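Local coordinates for protein beta-1,3-1,4-glucanase (PDB 5H4R) that probably hydrolyses mixed-linkage beta-1,3-1,4-glucans such as lichenan, as a family 5 glycoside hydrolase, with cellotetraose bound in its cleft in this structure, at residues L71-W76 with L119-Q124; T56-F61 with I140-M145; S291-N296 with A343-R348; A245-L250 with A273-N278. The protein carries 1 engineered substitution. One frame throughout, in Å; residues are numbered along the deposited sequence. Where two conformers were deposited one is given.

Contact 1 (L71-W76 with L119-Q124). With BGC (beta-D-glucopyranose), chain B.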
# COMPACT_ATOMS: atom_id res chain seq x y z
N LEU A 71 -7.05 -21.45 -1.15
CA LEU A 71 -8.31 -20.80 -1.49
C LEU A 71 -8.51 -19.46 -0.79
O LEU A 71 -9.42 -18.73 -1.15
CB LEU A 71 -9.47 -21.77 -1.20
CG LEU A 71 -9.46 -23.02 -2.09
CD1 LEU A 71 -10.48 -24.05 -1.65
CD2 LEU A 71 -9.70 -22.65 -3.53
N TYR A 72 -7.66 -19.10 0.18
CA TYR A 72 -7.69 -17.73 0.67
C TYR A 72 -7.43 -16.75 -0.47
O TYR A 72 -7.98 -15.65 -0.46
CB TYR A 72 -6.66 -17.52 1.79
CG TYR A 72 -7.20 -17.85 3.17
CD1 TYR A 72 -7.93 -16.92 3.91
CD2 TYR A 72 -6.99 -19.10 3.73
CE1 TYR A 72 -8.41 -17.23 5.18
CE2 TYR A 72 -7.48 -19.41 4.98
CZ TYR A 72 -8.20 -18.49 5.70
OH TYR A 72 -8.65 -18.87 6.96
N GLU A 73 -6.62 -17.13 -1.46
CA GLU A 73 -6.33 -16.23 -2.57
C GLU A 73 -7.59 -15.74 -3.26
O GLU A 73 -7.61 -14.63 -3.80
CB GLU A 73 -5.43 -16.94 -3.60
CG GLU A 73 -4.99 -16.00 -4.74
CD GLU A 73 -4.25 -16.69 -5.88
OE1 GLU A 73 -3.82 -17.86 -5.74
OE2 GLU A 73 -4.13 -16.05 -6.96
N THR A 74 -8.63 -16.58 -3.33
CA THR A 74 -9.82 -16.26 -4.11
C THR A 74 -11.07 -16.10 -3.26
O THR A 74 -12.14 -15.82 -3.81
CB THR A 74 -10.05 -17.34 -5.17
OG1 THR A 74 -10.13 -18.64 -4.56
CG2 THR A 74 -8.89 -17.34 -6.13
N ALA A 75 -10.96 -16.23 -1.94
CA ALA A 75 -12.14 -16.17 -1.09
C ALA A 75 -12.89 -14.85 -1.23
O ALA A 75 -14.12 -14.81 -1.10
CB ALA A 75 -11.74 -16.38 0.36
N TRP A 76 -12.17 -13.75 -1.41
CA TRP A 76 -12.77 -12.44 -1.53
C TRP A 76 -12.88 -11.98 -2.98
O TRP A 76 -13.96 -11.54 -3.40
CB TRP A 76 -11.98 -11.42 -0.70
CG TRP A 76 -12.12 -11.60 0.81
CD1 TRP A 76 -12.86 -12.53 1.47
CD2 TRP A 76 -11.47 -10.81 1.82
NE1 TRP A 76 -12.74 -12.36 2.83
CE2 TRP A 76 -11.88 -11.32 3.07
CE3 TRP A 76 -10.58 -9.73 1.78
CZ2 TRP A 76 -11.43 -10.78 4.27
CZ3 TRP A 76 -10.14 -9.20 2.98
CH2 TRP A 76 -10.56 -9.72 4.20
N LEU A 119 3.69 -19.74 0.59
CA LEU A 119 4.80 -18.90 0.15
C LEU A 119 5.17 -19.21 -1.30
O LEU A 119 5.47 -18.29 -2.08
CB LEU A 119 6.00 -19.10 1.08
CG LEU A 119 7.23 -18.22 0.82
CD1 LEU A 119 6.88 -16.73 0.82
CD2 LEU A 119 8.23 -18.51 1.89
N ASP A 120 5.11 -20.49 -1.69
CA ASP A 120 5.34 -20.87 -3.08
C ASP A 120 4.34 -20.19 -4.02
O ASP A 120 4.72 -19.72 -5.11
CB ASP A 120 5.20 -22.39 -3.26
CG ASP A 120 6.33 -23.20 -2.64
OD1 ASP A 120 7.35 -22.66 -2.16
OD2 ASP A 120 6.21 -24.45 -2.67
N ARG A 121 3.06 -20.14 -3.64
CA ARG A 121 2.06 -19.51 -4.50
C ARG A 121 2.28 -18.00 -4.61
O ARG A 121 2.19 -17.43 -5.70
CB ARG A 121 0.66 -19.84 -3.99
CG ARG A 121 -0.47 -19.15 -4.79
CD ARG A 121 -0.49 -19.51 -6.28
NE ARG A 121 -1.48 -18.67 -6.96
CZ ARG A 121 -1.44 -18.33 -8.24
NH1 ARG A 121 -0.49 -18.80 -9.05
NH2 ARG A 121 -2.38 -17.53 -8.73
N VAL A 122 2.56 -17.33 -3.48
CA VAL A 122 2.89 -15.90 -3.51
C VAL A 122 4.06 -15.66 -4.46
O VAL A 122 4.05 -14.72 -5.26
CB VAL A 122 3.20 -15.40 -2.09
CG1 VAL A 122 3.75 -13.99 -2.14
CG2 VAL A 122 1.93 -15.44 -1.23
N GLN A 123 5.08 -16.51 -4.39
CA GLN A 123 6.25 -16.33 -5.24
C GLN A 123 5.91 -16.50 -6.71
O GLN A 123 6.47 -15.81 -7.58
CB GLN A 123 7.34 -17.32 -4.82
CG GLN A 123 8.62 -17.17 -5.61
CD GLN A 123 9.74 -18.09 -5.16
OE1 GLN A 123 9.51 -19.18 -4.61
NE2 GLN A 123 10.98 -17.66 -5.41
N GLN A 124 5.00 -17.42 -7.02
CA GLN A 124 4.56 -17.58 -8.40
C GLN A 124 3.98 -16.28 -8.95
O GLN A 124 4.25 -15.91 -10.09
CB GLN A 124 3.53 -18.70 -8.46
CG GLN A 124 3.12 -19.12 -9.82
CD GLN A 124 2.42 -20.46 -9.76
OE1 GLN A 124 1.69 -20.76 -8.79
NE2 GLN A 124 2.67 -21.29 -10.76
C2 BGC B . -15.12 -7.32 4.16
C3 BGC B . -15.58 -8.77 4.26
C4 BGC B . -15.86 -9.25 2.85
C5 BGC B . -14.64 -8.99 1.95
C6 BGC B . -14.89 -9.50 0.54
C1 BGC B . -13.95 -7.16 3.18
O2 BGC B . -14.72 -6.94 5.48
O3 BGC B . -16.79 -8.83 5.05
O4 BGC B . -16.11 -10.65 2.96
O5 BGC B . -14.41 -7.58 1.90
O6 BGC B . -16.01 -8.80 0.02
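Glu73 and Arg121 meet in a two-pronged salt bridge that ties the short helix 72-75 to helix 116-131 and accounts for all the surface the segments bury on each other. The arginine approaches side-on, offering NE and NH2. NE donates to Glu73 OE1 at 2.8 Å, nearly straight at 168°, while NH2 reaches Glu73 OE2 at 2.9 Å. OE2 is met on its syn lone pair; OE1 is approached from the syn side but somewhat out of the carboxylate plane, because the carboxylate and guanidinium planes are turned 31° apart. Glu73 gets there by holding CG on the far side of CA from its backbone N (chi1 -176°) and running straight on, whereas Arg121 bends at chi2 and meets it at about a right angle.

The remaining nitrogen, NH1, donates to Gln124 OE1 at 2.9 Å, one turn along the same helix, and also bonds Tyr128 OH. Thr81 completes the network, its carbonyl O taking a bond from Arg121 NH2 and its OG1 pairing with Glu73 OE2. Trp76 lays a ring face against the glucose of chain B, whose C5 lies 3.6 Å above the ring plane.

A leucine in place of Arg121 would probably leave the buried Glu73 carboxylate without its counter-charge, though Thr81 OG1 would remain on OE2. Charge neutralisation combined with two directional bonds suits this pair to a buried site, where an isolated carboxylate would be costly, and probably favours the ionised form of Glu73.

Contact 2 (T56-F61 with I140-M145). With BGC (beta-D-glucopyranose), chain C; BGC (beta-D-glucopyranose), chain D.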
# COMPACT_ATOMS: atom_id res chain seq x y z
N THR A 56 -6.88 -10.29 -2.33
CA THR A 56 -6.34 -11.50 -2.91
C THR A 56 -5.57 -12.22 -1.81
O THR A 56 -6.19 -12.87 -0.97
CB THR A 56 -5.54 -11.16 -4.17
OG1 THR A 56 -6.39 -10.34 -5.00
CG2 THR A 56 -5.15 -12.41 -4.92
N PHE A 57 -4.23 -12.20 -1.82
CA PHE A 57 -3.47 -12.87 -0.75
C PHE A 57 -3.64 -12.21 0.61
O PHE A 57 -3.23 -12.79 1.63
CB PHE A 57 -2.00 -12.91 -1.12
CG PHE A 57 -1.73 -13.74 -2.34
CD1 PHE A 57 -1.79 -15.12 -2.27
CD2 PHE A 57 -1.47 -13.16 -3.55
CE1 PHE A 57 -1.53 -15.91 -3.40
CE2 PHE A 57 -1.26 -13.91 -4.67
CZ PHE A 57 -1.28 -15.30 -4.60
N ASP A 58 -4.26 -11.03 0.65
CA ASP A 58 -4.57 -10.32 1.88
C ASP A 58 -5.86 -10.79 2.56
O ASP A 58 -6.11 -10.42 3.71
CB ASP A 58 -4.65 -8.81 1.65
CG ASP A 58 -5.41 -8.41 0.38
OD1 ASP A 58 -5.14 -8.96 -0.72
OD2 ASP A 58 -6.29 -7.52 0.49
N ALA A 59 -6.68 -11.59 1.89
CA ALA A 59 -7.89 -12.10 2.51
C ALA A 59 -7.53 -12.89 3.76
O ALA A 59 -6.58 -13.67 3.78
CB ALA A 59 -8.69 -12.96 1.52
N ALA A 60 -8.27 -12.65 4.83
CA ALA A 60 -7.93 -13.25 6.11
C ALA A 60 -9.19 -13.30 6.95
O ALA A 60 -9.94 -12.32 7.02
CB ALA A 60 -6.84 -12.46 6.82
N PHE A 61 -9.39 -14.44 7.60
CA PHE A 61 -10.57 -14.68 8.42
C PHE A 61 -10.39 -16.04 9.08
O PHE A 61 -9.60 -16.88 8.62
CB PHE A 61 -11.86 -14.64 7.59
CG PHE A 61 -11.79 -15.41 6.31
CD1 PHE A 61 -12.11 -16.76 6.29
CD2 PHE A 61 -11.47 -14.77 5.13
CE1 PHE A 61 -12.07 -17.47 5.10
CE2 PHE A 61 -11.42 -15.47 3.93
CZ PHE A 61 -11.73 -16.83 3.93
N ILE A 140 3.31 -7.33 5.02
CA ILE A 140 2.42 -7.96 6.00
C ILE A 140 1.13 -7.14 6.04
O ILE A 140 1.18 -5.93 6.30
CB ILE A 140 3.08 -7.98 7.40
CG1 ILE A 140 4.32 -8.88 7.43
CG2 ILE A 140 2.05 -8.37 8.50
CD1 ILE A 140 5.06 -8.90 8.75
N HIS A 141 -0.04 -7.77 5.79
CA HIS A 141 -1.27 -7.00 5.62
C HIS A 141 -2.18 -7.18 6.82
O HIS A 141 -1.94 -6.54 7.87
CB HIS A 141 -1.90 -7.35 4.27
CG HIS A 141 -2.73 -6.24 3.71
ND1 HIS A 141 -2.18 -5.13 3.09
CD2 HIS A 141 -4.07 -6.05 3.72
CE1 HIS A 141 -3.15 -4.33 2.72
NE2 HIS A 141 -4.31 -4.87 3.08
N HIS A 142 -3.26 -7.98 6.73
CA HIS A 142 -4.28 -8.06 7.79
C HIS A 142 -3.88 -9.05 8.87
O HIS A 142 -4.58 -10.02 9.16
CB HIS A 142 -5.65 -8.47 7.25
CG HIS A 142 -6.30 -7.51 6.32
ND1 HIS A 142 -6.44 -6.16 6.59
CD2 HIS A 142 -6.90 -7.71 5.12
CE1 HIS A 142 -7.07 -5.57 5.59
NE2 HIS A 142 -7.37 -6.50 4.69
N ASP A 143 -2.74 -8.76 9.51
CA ASP A 143 -2.18 -9.53 10.60
C ASP A 143 -2.11 -8.71 11.89
O ASP A 143 -1.30 -9.00 12.77
CB ASP A 143 -0.79 -10.05 10.25
CG ASP A 143 -0.79 -11.06 9.11
OD1 ASP A 143 -1.84 -11.66 8.84
OD2 ASP A 143 0.29 -11.28 8.52
N ILE A 144 -2.96 -7.70 12.03
CA ILE A 144 -2.86 -6.76 13.15
C ILE A 144 -3.78 -7.29 14.25
O ILE A 144 -4.96 -6.94 14.33
CB ILE A 144 -3.18 -5.33 12.73
CG1 ILE A 144 -2.41 -4.96 11.45
CG2 ILE A 144 -2.88 -4.36 13.87
CD1 ILE A 144 -0.88 -5.04 11.55
N MET A 145 -3.22 -8.12 15.12
CA MET A 145 -3.98 -8.73 16.20
C MET A 145 -3.00 -9.21 17.26
O MET A 145 -1.87 -9.59 16.94
CB MET A 145 -4.84 -9.88 15.68
CG MET A 145 -4.19 -10.72 14.62
SD MET A 145 -5.36 -11.65 13.57
CE MET A 145 -6.00 -12.72 14.83
C2 BGC C . -6.54 -1.53 3.68
C3 BGC C . -7.17 -2.37 2.59
C4 BGC C . -8.62 -1.94 2.47
C5 BGC C . -8.57 -0.56 1.82
C6 BGC C . -9.97 0.03 1.64
C1 BGC C . -7.08 -0.09 3.75
O2 BGC C . -5.10 -1.56 3.55
O3 BGC C . -7.05 -3.74 2.99
O4 BGC C . -9.29 -2.86 1.62
O5 BGC C . -7.77 0.35 2.58
O6 BGC C . -10.76 0.02 2.83
C2 BGC D . -11.32 -3.88 0.93
C3 BGC D . -12.64 -4.44 1.44
C4 BGC D . -12.36 -5.49 2.52
C5 BGC D . -11.46 -4.89 3.61
C6 BGC D . -11.04 -5.93 4.65
C1 BGC D . -10.53 -3.33 2.10
O2 BGC D . -11.59 -2.85 -0.03
O3 BGC D . -13.31 -5.03 0.32
O4 BGC D . -13.62 -5.80 3.14
O5 BGC D . -10.28 -4.39 3.03
O6 BGC D . -10.42 -5.25 5.76
O HOH W 1 -8.04 -6.25 2.01
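Asp58, His141 and His142 come together at the C-terminal mouth of the TIM barrel, in the loops after strands 50-53 and 135-139. His141 NE2 shares a hydrogen bond of 3.0 Å with O3 of the chain C glucose, near the imidazole plane. A water donates to Asp58 OD2 at 2.6 Å and also bonds His142 NE2 and that same O3, which His142 CE1 approaches directly at 3.2 Å. As a histidine, His141 can present a polar nitrogen to the sugar and a carbon edge to the protein.

Behind this first shell, Asp58 CB packs 3.5 Å from His141 CD2. A type I turn, Thr56 to Ala59, presents Asp58, and Thr56 N grips its OD1 at 2.7 Å while Asn55 N holds OD2. Ser102 OG bonds both Asp58 O and His142 N, joining the loops. With CG opposite the carbonyl carbon (chi1 -65°), the His142 ring turns toward Asp58 O and the sugars, and His141 CD2 lies over the centre of one face.

An alanine at His142 would probably leave the water with one fewer bond and uncover the CD2 edge of His141. His142 CD2 lies 3.2 Å from Asp58 O, near the ring plane.

Contact 3 (S291-N296 with A343-R348)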
# COMPACT_ATOMS: atom_id res chain seq x y z
N SER A 291 -20.84 12.03 -3.26
CA SER A 291 -20.58 11.29 -4.48
C SER A 291 -20.01 12.15 -5.60
O SER A 291 -19.68 11.62 -6.66
CB SER A 291 -21.87 10.63 -4.98
OG SER A 291 -22.82 11.61 -5.34
N GLU A 292 -19.91 13.45 -5.39
CA GLU A 292 -19.39 14.38 -6.39
C GLU A 292 -18.00 14.84 -6.01
O GLU A 292 -17.73 15.12 -4.83
CB GLU A 292 -20.30 15.60 -6.53
CG GLU A 292 -21.67 15.28 -7.05
CD GLU A 292 -22.56 16.51 -7.13
OE1 GLU A 292 -22.12 17.59 -6.68
OE2 GLU A 292 -23.69 16.39 -7.65
N TRP A 293 -17.15 14.98 -7.01
CA TRP A 293 -15.79 15.49 -6.86
C TRP A 293 -15.52 16.30 -8.11
O TRP A 293 -15.78 15.83 -9.21
CB TRP A 293 -14.76 14.36 -6.69
CG TRP A 293 -13.43 14.85 -6.23
CD1 TRP A 293 -12.95 14.83 -4.95
CD2 TRP A 293 -12.39 15.45 -7.03
NE1 TRP A 293 -11.68 15.36 -4.90
CE2 TRP A 293 -11.32 15.76 -6.16
CE3 TRP A 293 -12.28 15.75 -8.39
CZ2 TRP A 293 -10.15 16.39 -6.61
CZ3 TRP A 293 -11.13 16.37 -8.84
CH2 TRP A 293 -10.08 16.68 -7.95
N SER A 294 -15.08 17.55 -7.96
CA SER A 294 -14.86 18.42 -9.10
C SER A 294 -13.46 19.00 -9.10
O SER A 294 -13.02 19.54 -8.08
CB SER A 294 -15.88 19.56 -9.11
OG SER A 294 -15.53 20.53 -10.09
N VAL A 295 -12.80 18.96 -10.25
CA VAL A 295 -11.49 19.56 -10.39
C VAL A 295 -11.54 21.07 -10.24
O VAL A 295 -10.50 21.69 -10.02
CB VAL A 295 -10.88 19.12 -11.75
CG1 VAL A 295 -11.56 19.84 -12.91
CG2 VAL A 295 -9.41 19.34 -11.74
N ASN A 296 -12.73 21.68 -10.31
CA ASN A 296 -12.91 23.12 -10.20
C ASN A 296 -13.35 23.55 -8.81
O ASN A 296 -13.74 24.71 -8.62
CB ASN A 296 -13.92 23.61 -11.23
CG ASN A 296 -13.50 23.29 -12.66
OD1 ASN A 296 -14.28 22.74 -13.44
ND2 ASN A 296 -12.25 23.60 -13.00
N ALA A 343 -9.18 10.96 -10.05
CA ALA A 343 -8.01 10.12 -10.27
C ALA A 343 -6.93 10.87 -11.01
O ALA A 343 -5.74 10.77 -10.66
CB ALA A 343 -8.40 8.85 -11.05
N ALA A 344 -7.31 11.66 -12.01
CA ALA A 344 -6.34 12.47 -12.72
C ALA A 344 -5.70 13.47 -11.77
O ALA A 344 -4.48 13.67 -11.78
CB ALA A 344 -7.01 13.20 -13.88
N TYR A 345 -6.51 14.16 -10.97
CA TYR A 345 -5.98 15.19 -10.09
C TYR A 345 -5.05 14.60 -9.05
O TYR A 345 -3.96 15.12 -8.81
CB TYR A 345 -7.12 15.96 -9.41
CG TYR A 345 -6.61 17.11 -8.59
CD1 TYR A 345 -6.42 18.35 -9.17
CD2 TYR A 345 -6.31 16.95 -7.25
CE1 TYR A 345 -5.93 19.42 -8.43
CE2 TYR A 345 -5.83 18.03 -6.48
CZ TYR A 345 -5.64 19.25 -7.08
OH TYR A 345 -5.17 20.31 -6.36
N TYR A 346 -5.48 13.50 -8.41
CA TYR A 346 -4.70 12.89 -7.35
C TYR A 346 -3.33 12.46 -7.87
O TYR A 346 -2.30 12.78 -7.26
CB TYR A 346 -5.47 11.71 -6.79
CG TYR A 346 -4.97 11.14 -5.50
CD1 TYR A 346 -3.79 10.39 -5.45
CD2 TYR A 346 -5.69 11.27 -4.33
CE1 TYR A 346 -3.35 9.82 -4.26
CE2 TYR A 346 -5.24 10.72 -3.13
CZ TYR A 346 -4.08 10.00 -3.12
OH TYR A 346 -3.64 9.43 -1.95
N VAL A 347 -3.29 11.79 -9.03
CA VAL A 347 -2.02 11.34 -9.59
C VAL A 347 -1.14 12.53 -9.99
O VAL A 347 0.07 12.52 -9.74
CB VAL A 347 -2.28 10.38 -10.76
CG1 VAL A 347 -0.98 10.08 -11.52
CG2 VAL A 347 -2.86 9.10 -10.25
N ARG A 348 -1.70 13.56 -10.61
CA ARG A 348 -0.86 14.71 -10.97
C ARG A 348 -0.36 15.46 -9.73
O ARG A 348 0.82 15.86 -9.67
CB ARG A 348 -1.62 15.67 -11.87
CG ARG A 348 -0.83 16.96 -12.23
CD ARG A 348 0.50 16.68 -12.90
NE ARG A 348 1.37 17.85 -12.87
CZ ARG A 348 2.70 17.81 -12.95
NH1 ARG A 348 3.33 16.65 -13.09
NH2 ARG A 348 3.41 18.93 -12.90
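A 3.0 Å bond from Asn296 N to Ser294 OG closes an ST turn, and the residue between them, Val295, leans on Tyr345 of the facing helix. Serine suits the turn because its short side chain can reach forward to the backbone N two residues on.

The contact across the segments is apolar and converges on Tyr345. Trp293 brings the far corner of its six-membered ring, and its CH2 comes within 3.4 Å of Tyr345 CB, a close approach, with Tyr345 CG at 3.6 Å. The neighbouring atom CZ2 lies over toward Tyr345 CD2, at 3.9 Å. The two side chains cross at about a right angle, and their rings meet obliquely: the planes are inclined at 49° and the centroids lie 5.5 Å apart, so the tryptophan leans on the root of the tyrosine rather than lying flat on it. With CG opposite the backbone N (chi1 -175°), Tyr345 projects its ring out from the helix toward this loop. Val295 adds a smaller touch farther along, CG2 to Tyr345 CD1 at 4.1 Å. Tyrosine fits here because its carbon framework serves the apolar partners while its hydroxyl reaches past them to Asp305 OD1.

The loop is held from both directions: Val295 N bonds Glu341 OE1 and Trp293 N bonds Ser338 OG, both on helix 336-352, while Ser294 N bonds Ser300 OG. Trp293 also meets Phe342 edge-to-face. The loop thus enters helix 298-316 packed against helix 336-352, with Trp293 set against Tyr345 of the latter and Ile304 of the former, where Asp305 also lies.

Contact 4 (A245-L250 with A273-N278). With BGC (beta-D-glucopyranose), chain C; BGC (beta-D-glucopyranose), chain E.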
# COMPACT_ATOMS: atom_id res chain seq x y z
N ALA A 245 -1.18 6.39 8.13
CA ALA A 245 -1.69 7.72 7.87
C ALA A 245 -0.55 8.69 7.59
O ALA A 245 0.51 8.61 8.21
CB ALA A 245 -2.49 8.23 9.05
N PRO A 246 -0.74 9.65 6.67
CA PRO A 246 0.26 10.72 6.53
C PRO A 246 0.56 11.42 7.85
O PRO A 246 1.72 11.74 8.15
CB PRO A 246 -0.38 11.68 5.51
CG PRO A 246 -1.51 10.92 4.89
CD PRO A 246 -1.93 9.86 5.84
N GLU A 247 -0.49 11.65 8.66
CA GLU A 247 -0.32 12.41 9.88
C GLU A 247 0.70 11.78 10.81
O GLU A 247 1.39 12.49 11.55
CB GLU A 247 -1.66 12.54 10.62
CG GLU A 247 -2.61 13.52 9.97
CD GLU A 247 -3.31 12.98 8.73
OE1 GLU A 247 -3.23 11.78 8.42
OE2 GLU A 247 -3.97 13.79 8.07
N TYR A 248 0.83 10.45 10.79
CA TYR A 248 1.61 9.78 11.82
C TYR A 248 2.99 9.38 11.31
O TYR A 248 3.76 8.78 12.06
CB TYR A 248 0.81 8.60 12.40
CG TYR A 248 -0.49 9.13 12.96
CD1 TYR A 248 -0.51 10.30 13.73
CD2 TYR A 248 -1.71 8.50 12.69
CE1 TYR A 248 -1.72 10.83 14.20
CE2 TYR A 248 -2.91 9.03 13.17
CZ TYR A 248 -2.90 10.19 13.91
OH TYR A 248 -4.09 10.72 14.36
N VAL A 249 3.35 9.80 10.09
CA VAL A 249 4.75 9.97 9.76
C VAL A 249 5.16 11.43 9.82
O VAL A 249 6.37 11.72 9.83
CB VAL A 249 5.11 9.39 8.37
CG1 VAL A 249 5.03 7.85 8.42
CG2 VAL A 249 4.23 9.96 7.29
N LEU A 250 4.19 12.35 9.90
CA LEU A 250 4.49 13.77 9.98
C LEU A 250 4.78 14.21 11.41
O LEU A 250 5.50 15.20 11.60
CB LEU A 250 3.34 14.58 9.38
CG LEU A 250 3.20 14.43 7.86
CD1 LEU A 250 1.87 15.06 7.38
CD2 LEU A 250 4.38 15.04 7.11
N ALA A 273 -3.94 7.02 1.64
CA ALA A 273 -4.68 8.29 1.74
C ALA A 273 -5.86 8.27 0.76
O ALA A 273 -5.75 8.76 -0.37
CB ALA A 273 -3.78 9.46 1.48
N TYR A 274 -6.99 7.75 1.24
CA TYR A 274 -8.23 7.78 0.46
C TYR A 274 -8.93 9.08 0.83
O TYR A 274 -9.78 9.15 1.70
CB TYR A 274 -9.08 6.57 0.79
CG TYR A 274 -8.49 5.21 0.48
CD1 TYR A 274 -7.62 4.58 1.36
CD2 TYR A 274 -8.88 4.52 -0.64
CE1 TYR A 274 -7.12 3.31 1.10
CE2 TYR A 274 -8.41 3.25 -0.90
CZ TYR A 274 -7.51 2.65 -0.05
OH TYR A 274 -7.07 1.37 -0.30
N ARG A 275 -8.49 10.15 0.18
CA ARG A 275 -8.86 11.51 0.55
C ARG A 275 -9.30 12.28 -0.68
O ARG A 275 -8.71 12.13 -1.76
CB ARG A 275 -7.70 12.23 1.21
CG ARG A 275 -7.26 11.45 2.43
CD ARG A 275 -6.52 12.28 3.36
NE ARG A 275 -6.19 11.47 4.53
CZ ARG A 275 -5.44 11.89 5.52
NH1 ARG A 275 -4.94 13.12 5.50
NH2 ARG A 275 -5.18 11.06 6.54
N PRO A 276 -10.34 13.12 -0.53
CA PRO A 276 -11.14 13.36 0.69
C PRO A 276 -11.97 12.14 1.06
O PRO A 276 -12.59 11.53 0.20
CB PRO A 276 -12.02 14.55 0.32
CG PRO A 276 -12.15 14.47 -1.16
CD PRO A 276 -10.81 13.93 -1.66
N TYR A 277 -11.95 11.82 2.35
CA TYR A 277 -12.56 10.58 2.84
C TYR A 277 -14.04 10.49 2.47
O TYR A 277 -14.51 9.42 2.04
CB TYR A 277 -12.38 10.51 4.36
CG TYR A 277 -13.16 9.41 5.03
CD1 TYR A 277 -12.69 8.09 5.01
CD2 TYR A 277 -14.36 9.67 5.66
CE1 TYR A 277 -13.41 7.10 5.60
CE2 TYR A 277 -15.08 8.66 6.25
CZ TYR A 277 -14.59 7.38 6.21
OH TYR A 277 -15.35 6.40 6.83
N ASN A 278 -14.79 11.58 2.64
CA ASN A 278 -16.24 11.51 2.47
C ASN A 278 -16.61 11.16 1.03
O ASN A 278 -17.67 10.54 0.79
CB ASN A 278 -16.92 12.81 2.92
CG ASN A 278 -16.46 14.06 2.17
OD1 ASN A 278 -15.58 14.03 1.33
ND2 ASN A 278 -17.09 15.19 2.48
C2 BGC C . -6.54 -1.53 3.68
C3 BGC C . -7.17 -2.37 2.59
C4 BGC C . -8.62 -1.94 2.47
C5 BGC C . -8.57 -0.56 1.82
C6 BGC C . -9.97 0.03 1.64
C1 BGC C . -7.08 -0.09 3.75
O2 BGC C . -5.10 -1.56 3.55
O3 BGC C . -7.05 -3.74 2.99
O4 BGC C . -9.29 -2.86 1.62
O5 BGC C . -7.77 0.35 2.58
O6 BGC C . -10.76 0.02 2.83
C2 BGC E . -10.71 1.92 6.40
C3 BGC E . -9.85 0.72 6.03
C4 BGC E . -8.76 1.12 5.04
C5 BGC E . -7.96 2.29 5.61
C6 BGC E . -7.07 3.05 4.61
C1 BGC E . -9.82 3.03 6.97
O1 BGC E . -10.55 4.24 7.24
O2 BGC E . -11.69 1.49 7.35
O3 BGC E . -10.67 -0.30 5.45
O4 BGC E . -7.97 -0.08 4.87
O5 BGC E . -8.86 3.32 5.97
O6 BGC E . -6.56 4.28 5.20
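Arg275 stretches across to Pro246 and Glu247, and its side chain can be followed from root to tip. CB points toward segment 245-250, and CG stands opposite the carbonyl carbon (chi1 -58°), after which the chain runs extended to NE. CB, CG and CD serve as a spacer, carrying the charged end over to segment 245-250. NE turns to a bound glycerol, probably from the crystallisation liquor. From NE outward the group is flat, and Pro246 covers part of one face, its CG lying 3.8 Å above the plane toward the rim.

The tip is gripped end-on. NH2 donates to Glu247 OE1 at 2.8 Å, the bond nearly straight at 165°, and NH1 donates to OE2, also at 2.8 Å. Both oxygens use their syn lone pairs, and both lie close to the guanidinium plane, although the carboxylate is tilted 31° from it. Glu247 reaches this position by bending at chi2. The pairing suits both residues: arginine offers two parallel N-H groups to the two oxygens of a carboxylate, and a proline beside it supplies an apolar surface for the flat face. NH2 also lies 3.5 Å from Pro246 CD, while Pro246 CG touches Ala273 CB at 4.3 Å, both residues also packing on Phe307.

Next to Arg275, Tyr274 centres an inverse gamma turn and sends its OH to within 3.1 Å of O5 of the chain C glucose, bonding Glu326 OE1 as well. Two loops that follow strands 237-240 and 267-272 are joined here, the arrangement of a TIM barrel whose C-terminal strand ends carry the sugar cleft.

Contacts 1 and 2 adjoin, their centres 12 Å apart, and are joined by Tyr72 OH and Phe61 O at 2.8 Å, probably a hydrogen bond. Contacts 3 and 4, with centres 16 Å apart, meet likewise where Tyr346 OH lies 2.7 Å from Ala273 O. Between these pairs runs the glucan: Trp76 of contact 1 packs on the chain B glucose, and contacts 2 and 4, centres 21 Å apart, both touch the chain C glucose. The same sugar cleft holds Glu326 and Gln188, an engineered residue replacing a glutamate. Contact 3 touches no glucose and lies farthest from contact 1, about 34 Å between centres.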